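Local structure of lipase (Penicillium expansum, 3G7N) at residues 55-60 against 123-128; 27-32 against 46-51; 75-80 against 94-99. The protein hydrolyses triacylglycerols such as tributyrin to release free fatty acids, acting as a secreted alkaline lipase of the alpha/beta-hydrolase superfamily. All coordinates share one frame; numbering follows the deposited sequence.

Contact 1 of 3, residues 55-60 against 123-128; sequences KKTIAV and DYTLEA
Strands 57-60 and 125-128 run side by side in parallel, paired in register from Thr57 with Thr125 to Val60 with Ala128; Lys56 and Tyr124 lie just before them. Four backbone hydrogen bonds hold the segments: Lys56 O and Ile58 O accept from Thr125 N and Glu127 N, while Thr125 O and Glu127 O accept from Ile58 N and Val60 N. The shortest, Ile58 N to Thr125 O, is 2.7 Å and nearly straight.

Among the polar side chains, Thr57 OG1 donates to Glu127 OE2 at 2.8 Å, reaching it from above the carboxylate plane. The otherwise extended glutamate leaves its backbone with CG between N and the carbonyl carbon (chi1 66°), a turn that carries the acid back over Ala59, whose small CB leaves room for Glu127 CG at 3.6 Å. Arg13 salt-bridges the same OE2, which probably keeps this buried acid ionised. At the strand entrance, a water donates to Lys56 O and hydrogen-bonds Thr125 OG1.

The aromatic contact is a CH-pi one: Lys56 CA stands 3.6 Å from the Tyr124 ring centroid, almost on the ring normal. Lys56 CB lies 3.7 Å from Tyr124 CD1, and Tyr121 stacks on the same tyrosine.

On the face of Ile58 and Val60, Leu126 CD2 packs 3.9 Å from Ile58 CB; the beta-branched Ile58 and Val60 suit a strand covered on this face by helix 97-120. Parallel neighbours joined through an intervening helix are the beta-alpha-beta arrangement of the alpha/beta-hydrolase fold, and strand 125-131 leads directly to the nucleophile Ser132.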
ATOM      1  N   LYS A  55      -5.549  16.667   6.979  1.00 11.68           N
ATOM      2  CA  LYS A  55      -6.488  15.617   6.592  1.00 11.09           C
ATOM      3  C   LYS A  55      -7.228  14.982   7.770  1.00 10.89           C
ATOM      4  O   LYS A  55      -8.121  14.176   7.586  1.00 12.34           O
ATOM      5  CB  LYS A  55      -5.764  14.529   5.791  1.00 10.02           C
ATOM      6  CG  LYS A  55      -5.151  15.016   4.484  1.00 13.55           C
ATOM      7  CD  LYS A  55      -6.214  15.479   3.478  1.00 13.76           C
ATOM      8  CE  LYS A  55      -5.620  15.581   2.086  1.00 17.04           C
ATOM      9  NZ  LYS A  55      -6.613  16.149   1.134  1.00 19.14           N
ATOM     10  N   LYS A  56      -6.767  15.302   8.979  1.00 10.59           N
ATOM     11  CA  LYS A  56      -7.228  14.634  10.192  1.00 10.38           C
ATOM     12  C   LYS A  56      -7.071  13.128  10.081  1.00  9.30           C
ATOM     13  O   LYS A  56      -7.990  12.345  10.311  1.00 10.06           O
ATOM     14  CB  LYS A  56      -8.676  15.027  10.531  1.00 12.32           C
ATOM     15  CG  LYS A  56      -8.833  16.517  10.851  1.00 15.49           C
ATOM     16  CD  LYS A  56     -10.260  16.831  11.313  1.00 21.79           C
ATOM     17  CE  LYS A  56     -10.361  18.208  11.964  1.00 36.06           C
ATOM     18  NZ  LYS A  56      -9.887  19.293  11.061  1.00 43.05           N
ATOM     19  N   THR A  57      -5.843  12.744   9.733  1.00  9.37           N
ATOM     20  CA  THR A  57      -5.505  11.323   9.633  1.00  9.26           C
ATOM     21  C   THR A  57      -4.273  10.980  10.432  1.00  8.35           C
ATOM     22  O   THR A  57      -3.420  11.833  10.712  1.00  8.64           O
ATOM     23  CB  THR A  57      -5.254  10.864   8.194  1.00  9.70           C
ATOM     24  OG1 THR A  57      -4.160  11.615   7.657  1.00 11.90           O
ATOM     25  CG2 THR A  57      -6.509  10.983   7.338  1.00 10.84           C
ATOM     26  N   ILE A  58      -4.211   9.708  10.798  1.00  7.68           N
ATOM     27  CA  ILE A  58      -3.005   9.071  11.304  1.00  7.19           C
ATOM     28  C   ILE A  58      -2.555   8.095  10.229  1.00  7.61           C
ATOM     29  O   ILE A  58      -3.364   7.302   9.737  1.00  7.96           O
ATOM     30  CB  ILE A  58      -3.325   8.324  12.614  1.00  7.19           C
ATOM     31  CG1 ILE A  58      -3.683   9.351  13.691  1.00  9.31           C
ATOM     32  CG2 ILE A  58      -2.174   7.412  13.049  1.00  8.08           C
ATOM     33  CD1 ILE A  58      -4.473   8.784  14.855  1.00 11.57           C
ATOM     34  N   ALA A  59      -1.303   8.263   9.783  1.00  7.73           N
ATOM     35  CA  ALA A  59      -0.813   7.656   8.536  1.00  7.52           C
ATOM     36  C   ALA A  59       0.333   6.700   8.820  1.00  6.32           C
ATOM     37  O   ALA A  59       1.236   6.989   9.608  1.00  7.76           O
ATOM     38  CB  ALA A  59      -0.335   8.743   7.599  1.00  8.72           C
ATOM     39  N   VAL A  60       0.292   5.579   8.113  1.00  6.57           N
ATOM     40  CA  VAL A  60       1.389   4.607   8.048  1.00  6.68           C
ATOM     41  C   VAL A  60       1.893   4.544   6.609  1.00  6.20           C
ATOM     42  O   VAL A  60       1.143   4.151   5.699  1.00  7.77           O
ATOM     43  CB  VAL A  60       0.905   3.207   8.472  1.00  6.98           C
ATOM     44  CG1 VAL A  60       2.039   2.198   8.369  1.00  9.89           C
ATOM     45  CG2 VAL A  60       0.308   3.229   9.905  1.00  9.49           C
ATOM     46  N   ASP A 123     -10.174  12.001  17.138  1.00 10.68           N
ATOM     47  CA  ASP A 123     -11.109  12.234  16.040  1.00 11.98           C
ATOM     48  C   ASP A 123     -10.519  11.955  14.651  1.00 12.28           C
ATOM     49  O   ASP A 123     -11.219  12.066  13.645  1.00 14.02           O
ATOM     50  CB  ASP A 123     -11.636  13.665  16.088  1.00 14.16           C
ATOM     51  CG  ASP A 123     -10.520  14.696  15.984  1.00 18.76           C
ATOM     52  OD1 ASP A 123      -9.512  14.608  16.752  1.00 23.84           O
ATOM     53  OD2 ASP A 123     -10.690  15.659  15.204  1.00 37.15           O
ATOM     54  N   TYR A 124      -9.228  11.630  14.591  1.00 10.29           N
ATOM     55  CA  TYR A 124      -8.587  11.386  13.295  1.00  9.90           C
ATOM     56  C   TYR A 124      -8.922   9.999  12.766  1.00  9.15           C
ATOM     57  O   TYR A 124      -9.208   9.085  13.516  1.00 11.66           O
ATOM     58  CB  TYR A 124      -7.073  11.542  13.432  1.00 10.30           C
ATOM     59  CG  TYR A 124      -6.587  12.980  13.473  1.00  9.13           C
ATOM     60  CD1 TYR A 124      -7.425  14.032  13.862  1.00 11.18           C
ATOM     61  CD2 TYR A 124      -5.259  13.274  13.224  1.00 11.24           C
ATOM     62  CE1 TYR A 124      -6.920  15.315  14.030  1.00 11.51           C
ATOM     63  CE2 TYR A 124      -4.763  14.545  13.342  1.00 10.80           C
ATOM     64  CZ  TYR A 124      -5.605  15.575  13.711  1.00 11.28           C
ATOM     65  OH  TYR A 124      -5.110  16.860  13.843  1.00 14.80           O
ATOM     66  N   THR A 125      -8.967   9.870  11.443  1.00 10.24           N
ATOM     67  CA  THR A 125      -9.153   8.558  10.810  1.00 11.23           C
ATOM     68  C   THR A 125      -7.773   7.988  10.428  1.00 10.25           C
ATOM     69  O   THR A 125      -6.741   8.651  10.655  1.00 10.04           O
ATOM     70  CB  THR A 125     -10.047   8.683   9.560  1.00  9.52           C
ATOM     71  OG1 THR A 125      -9.433   9.560   8.614  1.00 11.23           O
ATOM     72  CG2 THR A 125     -11.440   9.247   9.957  1.00 10.61           C
ATOM     73  N   LEU A 126      -7.753   6.772   9.887  1.00  9.25           N
ATOM     74  CA  LEU A 126      -6.491   6.066   9.595  1.00  8.37           C
ATOM     75  C   LEU A 126      -6.251   6.000   8.098  1.00  8.53           C
ATOM     76  O   LEU A 126      -7.180   5.832   7.294  1.00  8.97           O
ATOM     77  CB  LEU A 126      -6.529   4.651  10.170  1.00 10.13           C
ATOM     78  CG  LEU A 126      -6.829   4.556  11.665  1.00  9.51           C
ATOM     79  CD1 LEU A 126      -6.777   3.097  12.104  1.00 11.17           C
ATOM     80  CD2 LEU A 126      -5.840   5.397  12.480  1.00 11.97           C
ATOM     81  N   GLU A 127      -4.975   6.013   7.729  1.00  7.65           N
ATOM     82  CA  GLU A 127      -4.601   5.731   6.353  1.00  8.50           C
ATOM     83  C   GLU A 127      -3.280   4.992   6.299  1.00  7.74           C
ATOM     84  O   GLU A 127      -2.418   5.142   7.172  1.00  9.14           O
ATOM     85  CB  GLU A 127      -4.546   7.008   5.526  1.00  9.83           C
ATOM     86  CG  GLU A 127      -3.477   7.974   5.911  1.00 10.82           C
ATOM     87  CD  GLU A 127      -3.468   9.215   5.021  1.00 12.75           C
ATOM     88  OE1 GLU A 127      -3.756   9.082   3.798  1.00 14.17           O
ATOM     89  OE2 GLU A 127      -3.065  10.295   5.495  1.00 13.94           O
ATOM     90  N   ALA A 128      -3.130   4.173   5.262  1.00  8.65           N
ATOM     91  CA  ALA A 128      -1.873   3.454   5.004  1.00  8.14           C
ATOM     92  C   ALA A 128      -1.568   3.586   3.531  1.00  7.06           C
ATOM     93  O   ALA A 128      -2.479   3.596   2.701  1.00  8.20           O
ATOM     94  CB  ALA A 128      -2.035   1.996   5.366  1.00  8.19           C
TER
HETATM   95  O   HOH W   1     -10.225  12.311   8.474  1.00 18.19           O

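Contact 2 of 3, residues 27-32 against 46-51; sequences GKAFDV and NGFVGY
Val32 and Ala29 bring a tight turn up against the strand of Phe48, Gly50 and Tyr51, a meeting made by packing, with no hydrogen bond passing between the two segments.

The apolar contacts are light. Val32 sets CG1 anti to its own nitrogen (chi1 173°), and this methyl lies over the backbone of the strand, 4.1 Å from Gly50 C and 4.0 Å from Tyr51 N. Glycine suits the place because a CB there would point at the turn and come tightly against that methyl. Farther along, Ala29 CB approaches Phe48 CE2 at 4.4 Å, touching the far part of the ring obliquely. The short alanine also packs on Ala20 of helix 8-23, and the helix carries Leu17 against Val32.

The backbone adds one weak polar approach, a CA-H...O contact from Val32 CA to Tyr51 O at 3.5 Å. Tyr51 itself sends its side chain away from the turn, where its ring stacks with that of Tyr121.

Within 27-32, the chain reverses through a type II' beta turn from Ala29 to Val32. It is closed by a reciprocal pair of backbone bonds, Val32 N to Ala29 O at 2.9 Å and Ala29 N to Val32 O at 2.8 Å. Phe30 occupies the second position with a positive phi of 52°, an unusual conformation for a residue with a side chain. Asp31, at the third position, uses OD2 for a hydrogen bond to Ser52 OG and a salt bridge to Arg13, tying the turn to the end of strand 45-52 and to helix 8-23.

The arrangement is a two-residue beta hairpin at the margin of the central sheet, strand 28-29 folding back on strand 32-40, which in turn lies antiparallel to strand 45-52.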
ATOM      1  N   GLY A  27      11.296  15.069   9.316  1.00 13.85           N
ATOM      2  CA  GLY A  27      10.294  15.877  10.022  1.00 13.85           C
ATOM      3  C   GLY A  27       8.880  15.674   9.501  1.00 12.05           C
ATOM      4  O   GLY A  27       7.938  15.500  10.268  1.00 10.90           O
ATOM      5  N   LYS A  28       8.721  15.748   8.183  1.00 12.01           N
ATOM      6  CA  LYS A  28       7.404  15.742   7.551  1.00 12.14           C
ATOM      7  C   LYS A  28       7.508  15.185   6.150  1.00 11.71           C
ATOM      8  O   LYS A  28       8.555  15.278   5.501  1.00 12.37           O
ATOM      9  CB  LYS A  28       6.779  17.132   7.530  1.00 14.98           C
ATOM     10  CG  LYS A  28       7.727  18.238   7.127  1.00 22.85           C
ATOM     11  CD  LYS A  28       7.804  18.388   5.610  1.00 30.68           C
ATOM     12  CE  LYS A  28       6.542  19.011   5.007  1.00 24.92           C
ATOM     13  NZ  LYS A  28       6.197  20.338   5.598  1.00 43.68           N
ATOM     14  N   ALA A  29       6.410  14.605   5.692  1.00 10.38           N
ATOM     15  CA  ALA A  29       6.270  14.226   4.298  1.00 12.23           C
ATOM     16  C   ALA A  29       4.995  14.902   3.853  1.00  9.62           C
ATOM     17  O   ALA A  29       3.903  14.490   4.227  1.00  9.39           O
ATOM     18  CB  ALA A  29       6.154  12.718   4.173  1.00 12.84           C
ATOM     19  N   PHE A  30       5.148  15.992   3.103  1.00 10.77           N
ATOM     20  CA  PHE A  30       4.011  16.775   2.709  1.00 10.65           C
ATOM     21  C   PHE A  30       3.153  17.144   3.914  1.00 10.66           C
ATOM     22  O   PHE A  30       3.705  17.697   4.875  1.00 13.09           O
ATOM     23  CB  PHE A  30       3.264  16.090   1.562  1.00 10.74           C
ATOM     24  CG  PHE A  30       4.120  15.916   0.333  1.00  9.33           C
ATOM     25  CD1 PHE A  30       4.316  16.988  -0.525  1.00 10.43           C
ATOM     26  CD2 PHE A  30       4.937  14.799   0.189  1.00 11.94           C
ATOM     27  CE1 PHE A  30       5.279  16.923  -1.524  1.00 12.80           C
ATOM     28  CE2 PHE A  30       5.830  14.705  -0.871  1.00 13.74           C
ATOM     29  CZ  PHE A  30       6.024  15.789  -1.705  1.00 12.08           C
ATOM     30  N   ASP A  31       1.869  16.806   3.929  1.00  9.92           N
ATOM     31  CA  ASP A  31       1.007  17.224   5.043  1.00  9.88           C
ATOM     32  C   ASP A  31       1.149  16.331   6.295  1.00 10.34           C
ATOM     33  O   ASP A  31       0.530  16.601   7.331  1.00 11.38           O
ATOM     34  CB  ASP A  31      -0.440  17.265   4.590  1.00 11.63           C
ATOM     35  CG  ASP A  31      -0.917  15.932   4.055  1.00 10.69           C
ATOM     36  OD1 ASP A  31      -0.529  15.590   2.912  1.00 12.52           O
ATOM     37  OD2 ASP A  31      -1.638  15.198   4.763  1.00 11.35           O
ATOM     38  N   VAL A  32       1.915  15.249   6.190  1.00  9.60           N
ATOM     39  CA  VAL A  32       2.076  14.308   7.310  1.00  9.34           C
ATOM     40  C   VAL A  32       3.290  14.670   8.166  1.00 10.55           C
ATOM     41  O   VAL A  32       4.440  14.692   7.693  1.00 12.08           O
ATOM     42  CB  VAL A  32       2.187  12.850   6.803  1.00  8.49           C
ATOM     43  CG1 VAL A  32       2.528  11.902   7.969  1.00 11.25           C
ATOM     44  CG2 VAL A  32       0.905  12.446   6.096  1.00 10.35           C
ATOM     45  N   ASN A  46      11.319  -0.234   5.832  1.00 11.67           N
ATOM     46  CA  ASN A  46      11.410   1.140   6.269  1.00 13.63           C
ATOM     47  C   ASN A  46      10.050   1.771   6.096  1.00 12.30           C
ATOM     48  O   ASN A  46       9.313   1.446   5.169  1.00 12.56           O
ATOM     49  CB  ASN A  46      12.435   1.887   5.413  1.00 17.03           C
ATOM     50  CG  ASN A  46      13.859   1.540   5.773  1.00 24.96           C
ATOM     51  OD1 ASN A  46      14.501   2.252   6.550  1.00 26.70           O
ATOM     52  ND2 ASN A  46      14.386   0.480   5.165  1.00 31.28           N
ATOM     53  N   GLY A  47       9.735   2.723   6.955  1.00 12.28           N
ATOM     54  CA  GLY A  47       8.543   3.523   6.728  1.00 11.52           C
ATOM     55  C   GLY A  47       8.420   4.578   7.796  1.00 12.39           C
ATOM     56  O   GLY A  47       9.370   4.818   8.545  1.00 12.33           O
ATOM     57  N   PHE A  48       7.230   5.166   7.880  1.00 10.70           N
ATOM     58  CA  PHE A  48       6.977   6.319   8.742  1.00 11.02           C
ATOM     59  C   PHE A  48       5.618   6.090   9.352  1.00  9.22           C
ATOM     60  O   PHE A  48       4.689   5.677   8.658  1.00 10.48           O
ATOM     61  CB  PHE A  48       6.784   7.605   7.902  1.00 16.47           C
ATOM     62  CG  PHE A  48       7.909   7.963   6.994  1.00 17.87           C
ATOM     63  CD1 PHE A  48       9.222   7.908   7.439  1.00 19.26           C
ATOM     64  CD2 PHE A  48       7.634   8.636   5.799  1.00 17.25           C
ATOM     65  CE1 PHE A  48      10.252   8.418   6.660  1.00 23.85           C
ATOM     66  CE2 PHE A  48       8.659   9.169   5.027  1.00 18.43           C
ATOM     67  CZ  PHE A  48       9.971   9.040   5.454  1.00 25.43           C
ATOM     68  N   VAL A  49       5.438   6.584  10.566  1.00  7.91           N
ATOM     69  CA  VAL A  49       4.103   6.782  11.136  1.00  7.84           C
ATOM     70  C   VAL A  49       3.986   8.220  11.572  1.00  7.79           C
ATOM     71  O   VAL A  49       4.974   8.839  11.980  1.00  8.24           O
ATOM     72  CB  VAL A  49       3.855   5.859  12.351  1.00  7.35           C
ATOM     73  CG1 VAL A  49       2.417   6.020  12.847  1.00  9.22           C
ATOM     74  CG2 VAL A  49       4.103   4.404  11.947  1.00 10.91           C
ATOM     75  N   GLY A  50       2.825   8.817  11.336  1.00  7.67           N
ATOM     76  CA  GLY A  50       2.616  10.183  11.815  1.00  8.04           C
ATOM     77  C   GLY A  50       1.179  10.604  11.614  1.00  8.69           C
ATOM     78  O   GLY A  50       0.291   9.767  11.579  1.00  7.90           O
ATOM     79  N   TYR A  51       0.960  11.913  11.611  1.00  8.15           N
ATOM     80  CA  TYR A  51      -0.395  12.455  11.563  1.00  8.97           C
ATOM     81  C   TYR A  51      -0.433  13.652  10.628  1.00  8.43           C
ATOM     82  O   TYR A  51       0.545  14.380  10.472  1.00  8.91           O
ATOM     83  CB  TYR A  51      -0.893  12.853  12.965  1.00  9.30           C
ATOM     84  CG  TYR A  51      -0.130  13.966  13.599  1.00 10.04           C
ATOM     85  CD1 TYR A  51      -0.533  15.285  13.435  1.00 12.14           C
ATOM     86  CD2 TYR A  51       1.031  13.724  14.321  1.00 10.91           C
ATOM     87  CE1 TYR A  51       0.190  16.330  13.988  1.00 13.22           C
ATOM     88  CE2 TYR A  51       1.791  14.760  14.842  1.00 10.68           C
ATOM     89  CZ  TYR A  51       1.365  16.066  14.677  1.00 11.95           C
ATOM     90  OH  TYR A  51       2.116  17.107  15.196  1.00 16.14           O
TER

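Contact 3 of 3, residues 75-80 against 94-99; sequences IDIALI and KIMRGV
With CG trans to N in both residues, Asp76 (chi1 -167°) and Arg97 (chi1 -175°) extend side chains that meet obliquely; a bend at chi3 of the arginine then turns its guanidinium to the acid. Arg97 NH1 gives Asp76 OD2 a nearly straight salt-bridge bond of 2.9 Å, in the guanidinium plane and on the syn lone pair. The other oxygen, Asp76 OD1, accepts from Ala78 N at 3.1 Å, an Asx turn that fixes the carboxylate. Ile80 CG2 lies over one guanidinium face, 3.5 Å from Arg97 NH2.

Flexible Met96 bends its thioether to bring CE within 3.6 Å of Ile75 CG1 and 3.8 Å of Ile77 CG2. Gly98 lets the chains come close: its N donates to Asp76 O at 2.8 Å, where a CB would clash with Ile75 CG1.

Ile80 and Ile95 exchange two backbone bonds, and Arg97 N donates to Ala78 O. These join the segments as a small two-stranded antiparallel ribbon, separate from the central sheet. Met96 is the N-cap of helix 97-120, so the ribbon runs directly into that helix, with the Ile75 side chain near the active-site nucleophile Ser132 without touching it.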
ATOM      1  N   ILE A  75      12.380 -12.435  -3.961  1.00 18.19           N
ATOM      2  CA  ILE A  75      11.356 -12.393  -2.920  1.00 19.45           C
ATOM      3  C   ILE A  75      10.719 -13.757  -2.671  1.00 17.11           C
ATOM      4  O   ILE A  75      10.447 -14.527  -3.599  1.00 18.08           O
ATOM      5  CB  ILE A  75      10.264 -11.378  -3.238  1.00 18.86           C
ATOM      6  CG1 ILE A  75       9.372 -11.148  -2.016  1.00 23.33           C
ATOM      7  CG2 ILE A  75       9.445 -11.823  -4.412  1.00 24.43           C
ATOM      8  CD1 ILE A  75       8.676  -9.820  -2.039  1.00 26.42           C
ATOM      9  N   ASP A  76      10.506 -14.061  -1.400  1.00 14.80           N
ATOM     10  CA  ASP A  76      10.087 -15.388  -1.006  1.00 12.78           C
ATOM     11  C   ASP A  76       8.587 -15.570  -1.250  1.00 12.99           C
ATOM     12  O   ASP A  76       7.766 -14.942  -0.589  1.00 12.68           O
ATOM     13  CB  ASP A  76      10.435 -15.582   0.469  1.00 15.77           C
ATOM     14  CG  ASP A  76      10.328 -17.022   0.916  1.00 16.62           C
ATOM     15  OD1 ASP A  76       9.634 -17.800   0.244  1.00 16.29           O
ATOM     16  OD2 ASP A  76      10.717 -17.278   2.081  1.00 21.76           O
ATOM     17  N   ILE A  77       8.219 -16.406  -2.218  1.00 12.80           N
ATOM     18  CA  ILE A  77       6.818 -16.592  -2.524  1.00 14.28           C
ATOM     19  C   ILE A  77       6.201 -17.861  -1.959  1.00 12.80           C
ATOM     20  O   ILE A  77       5.051 -18.145  -2.243  1.00 13.20           O
ATOM     21  CB  ILE A  77       6.480 -16.456  -4.018  1.00 20.13           C
ATOM     22  CG1 ILE A  77       7.137 -17.565  -4.829  1.00 18.82           C
ATOM     23  CG2 ILE A  77       6.878 -15.091  -4.546  1.00 20.77           C
ATOM     24  CD1 ILE A  77       6.696 -17.574  -6.293  1.00 25.63           C
ATOM     25  N   ALA A  78       6.870 -18.454  -0.979  1.00 14.24           N
ATOM     26  CA  ALA A  78       6.246 -19.530  -0.211  1.00 14.58           C
ATOM     27  C   ALA A  78       5.042 -19.001   0.564  1.00 14.95           C
ATOM     28  O   ALA A  78       5.159 -18.029   1.318  1.00 14.23           O
ATOM     29  CB  ALA A  78       7.255 -20.155   0.729  1.00 17.73           C
ATOM     30  N   LEU A  79       3.898 -19.657   0.420  1.00 14.30           N
ATOM     31  CA  LEU A  79       2.711 -19.282   1.188  1.00 14.54           C
ATOM     32  C   LEU A  79       2.791 -19.855   2.584  1.00 15.78           C
ATOM     33  O   LEU A  79       3.026 -21.063   2.760  1.00 18.50           O
ATOM     34  CB  LEU A  79       1.446 -19.764   0.487  1.00 16.16           C
ATOM     35  CG  LEU A  79       1.049 -19.030  -0.794  1.00 14.41           C
ATOM     36  CD1 LEU A  79      -0.195 -19.647  -1.423  1.00 19.48           C
ATOM     37  CD2 LEU A  79       0.820 -17.530  -0.526  1.00 15.71           C
ATOM     38  N   ILE A  80       2.524 -19.010   3.572  1.00 13.62           N
ATOM     39  CA  ILE A  80       2.546 -19.422   4.968  1.00 14.39           C
ATOM     40  C   ILE A  80       1.293 -18.973   5.701  1.00 14.85           C
ATOM     41  O   ILE A  80       0.499 -18.169   5.191  1.00 15.01           O
ATOM     42  CB  ILE A  80       3.811 -18.955   5.711  1.00 14.11           C
ATOM     43  CG1 ILE A  80       3.972 -17.434   5.621  1.00 14.22           C
ATOM     44  CG2 ILE A  80       5.052 -19.587   5.098  1.00 21.28           C
ATOM     45  CD1 ILE A  80       2.938 -16.663   6.397  1.00 20.51           C
ATOM     46  N   LYS A  94      -3.581 -17.733   3.537  1.00 12.66           N
ATOM     47  CA  LYS A  94      -2.138 -17.867   3.396  1.00 13.77           C
ATOM     48  C   LYS A  94      -1.587 -16.622   2.707  1.00  9.69           C
ATOM     49  O   LYS A  94      -2.190 -16.134   1.758  1.00 10.84           O
ATOM     50  CB  LYS A  94      -1.784 -19.096   2.548  1.00 14.83           C
ATOM     51  CG  LYS A  94      -2.276 -20.435   3.113  1.00 16.05           C
ATOM     52  CD  LYS A  94      -1.536 -20.793   4.379  1.00 22.06           C
ATOM     53  CE  LYS A  94      -2.029 -22.119   4.951  1.00 35.58           C
ATOM     54  NZ  LYS A  94      -1.687 -23.262   4.060  1.00 40.31           N
ATOM     55  N   ILE A  95      -0.407 -16.202   3.143  1.00  9.89           N
ATOM     56  CA  ILE A  95       0.255 -15.010   2.592  1.00 10.11           C
ATOM     57  C   ILE A  95       1.697 -15.391   2.301  1.00 10.81           C
ATOM     58  O   ILE A  95       2.288 -16.229   2.985  1.00 11.67           O
ATOM     59  CB  ILE A  95       0.233 -13.843   3.632  1.00 12.94           C
ATOM     60  CG1 ILE A  95      -1.210 -13.475   4.002  1.00 16.86           C
ATOM     61  CG2 ILE A  95       0.992 -12.633   3.112  1.00 18.51           C
ATOM     62  CD1 ILE A  95      -1.305 -12.423   5.127  1.00 20.01           C
ATOM     63  N   MET A  96       2.286 -14.763   1.287  1.00  9.12           N
ATOM     64  CA  MET A  96       3.655 -15.072   0.974  1.00 10.06           C
ATOM     65  C   MET A  96       4.605 -14.627   2.084  1.00 10.92           C
ATOM     66  O   MET A  96       4.462 -13.529   2.648  1.00 10.30           O
ATOM     67  CB  MET A  96       4.040 -14.457  -0.379  1.00 11.89           C
ATOM     68  CG  MET A  96       3.901 -12.939  -0.467  1.00 12.49           C
ATOM     69  SD  MET A  96       4.155 -12.298  -2.146  1.00 13.66           S
ATOM     70  CE  MET A  96       5.934 -12.278  -2.202  1.00 18.14           C
ATOM     71  N   ARG A  97       5.623 -15.438   2.365  1.00 10.46           N
ATOM     72  CA  ARG A  97       6.554 -15.133   3.434  1.00 12.06           C
ATOM     73  C   ARG A  97       7.289 -13.826   3.152  1.00 10.79           C
ATOM     74  O   ARG A  97       7.643 -13.085   4.069  1.00 11.35           O
ATOM     75  CB  ARG A  97       7.548 -16.282   3.634  1.00 13.80           C
ATOM     76  CG  ARG A  97       8.469 -16.058   4.817  1.00 15.93           C
ATOM     77  CD  ARG A  97       9.498 -17.175   4.983  1.00 20.34           C
ATOM     78  NE  ARG A  97       8.890 -18.427   5.408  1.00 20.12           N
ATOM     79  CZ  ARG A  97       8.910 -19.544   4.688  1.00 25.62           C
ATOM     80  NH1 ARG A  97       9.470 -19.554   3.482  1.00 24.40           N
ATOM     81  NH2 ARG A  97       8.383 -20.658   5.176  1.00 22.77           N
ATOM     82  N   GLY A  98       7.596 -13.567   1.883  1.00 12.10           N
ATOM     83  CA  GLY A  98       8.326 -12.359   1.515  1.00 10.97           C
ATOM     84  C   GLY A  98       7.635 -11.047   1.825  1.00 11.08           C
ATOM     85  O   GLY A  98       8.277  -9.997   1.767  1.00 12.32           O
ATOM     86  N   VAL A  99       6.344 -11.090   2.151  1.00  9.60           N
ATOM     87  CA  VAL A  99       5.635  -9.908   2.651  1.00  9.89           C
ATOM     88  C   VAL A  99       5.268 -10.057   4.123  1.00  9.78           C
ATOM     89  O   VAL A  99       5.406  -9.108   4.890  1.00  9.59           O
ATOM     90  CB  VAL A  99       4.393  -9.596   1.795  1.00  9.40           C
ATOM     91  CG1 VAL A  99       3.634  -8.385   2.346  1.00 13.69           C
ATOM     92  CG2 VAL A  99       4.818  -9.346   0.358  1.00 10.63           C
TER

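Contacts 1 and 2 belong to the same central sheet, their centres 11 Å apart: strands 45-52 and 57-62 are antiparallel neighbours, joined by a probable hydrogen bond of 2.8 Å from Ala59 N to Gly50 O. Arg13 of helix 8-23 links them further, salt-bridging both Glu127 and Asp31. Contact 3, its centre 28 Å from each of the others, is nested within the loop that contact 1 closes; helix 97-120 begins in it and ends shortly before segment 123-128. Its Ile75 side chain is about 9 Å from that of Ser132 and about 10 Å from that of His241. Bound di(hydroxyethyl)ether lies about 3 Å from the Ile77 side chain and about 4 Å from that of Tyr51.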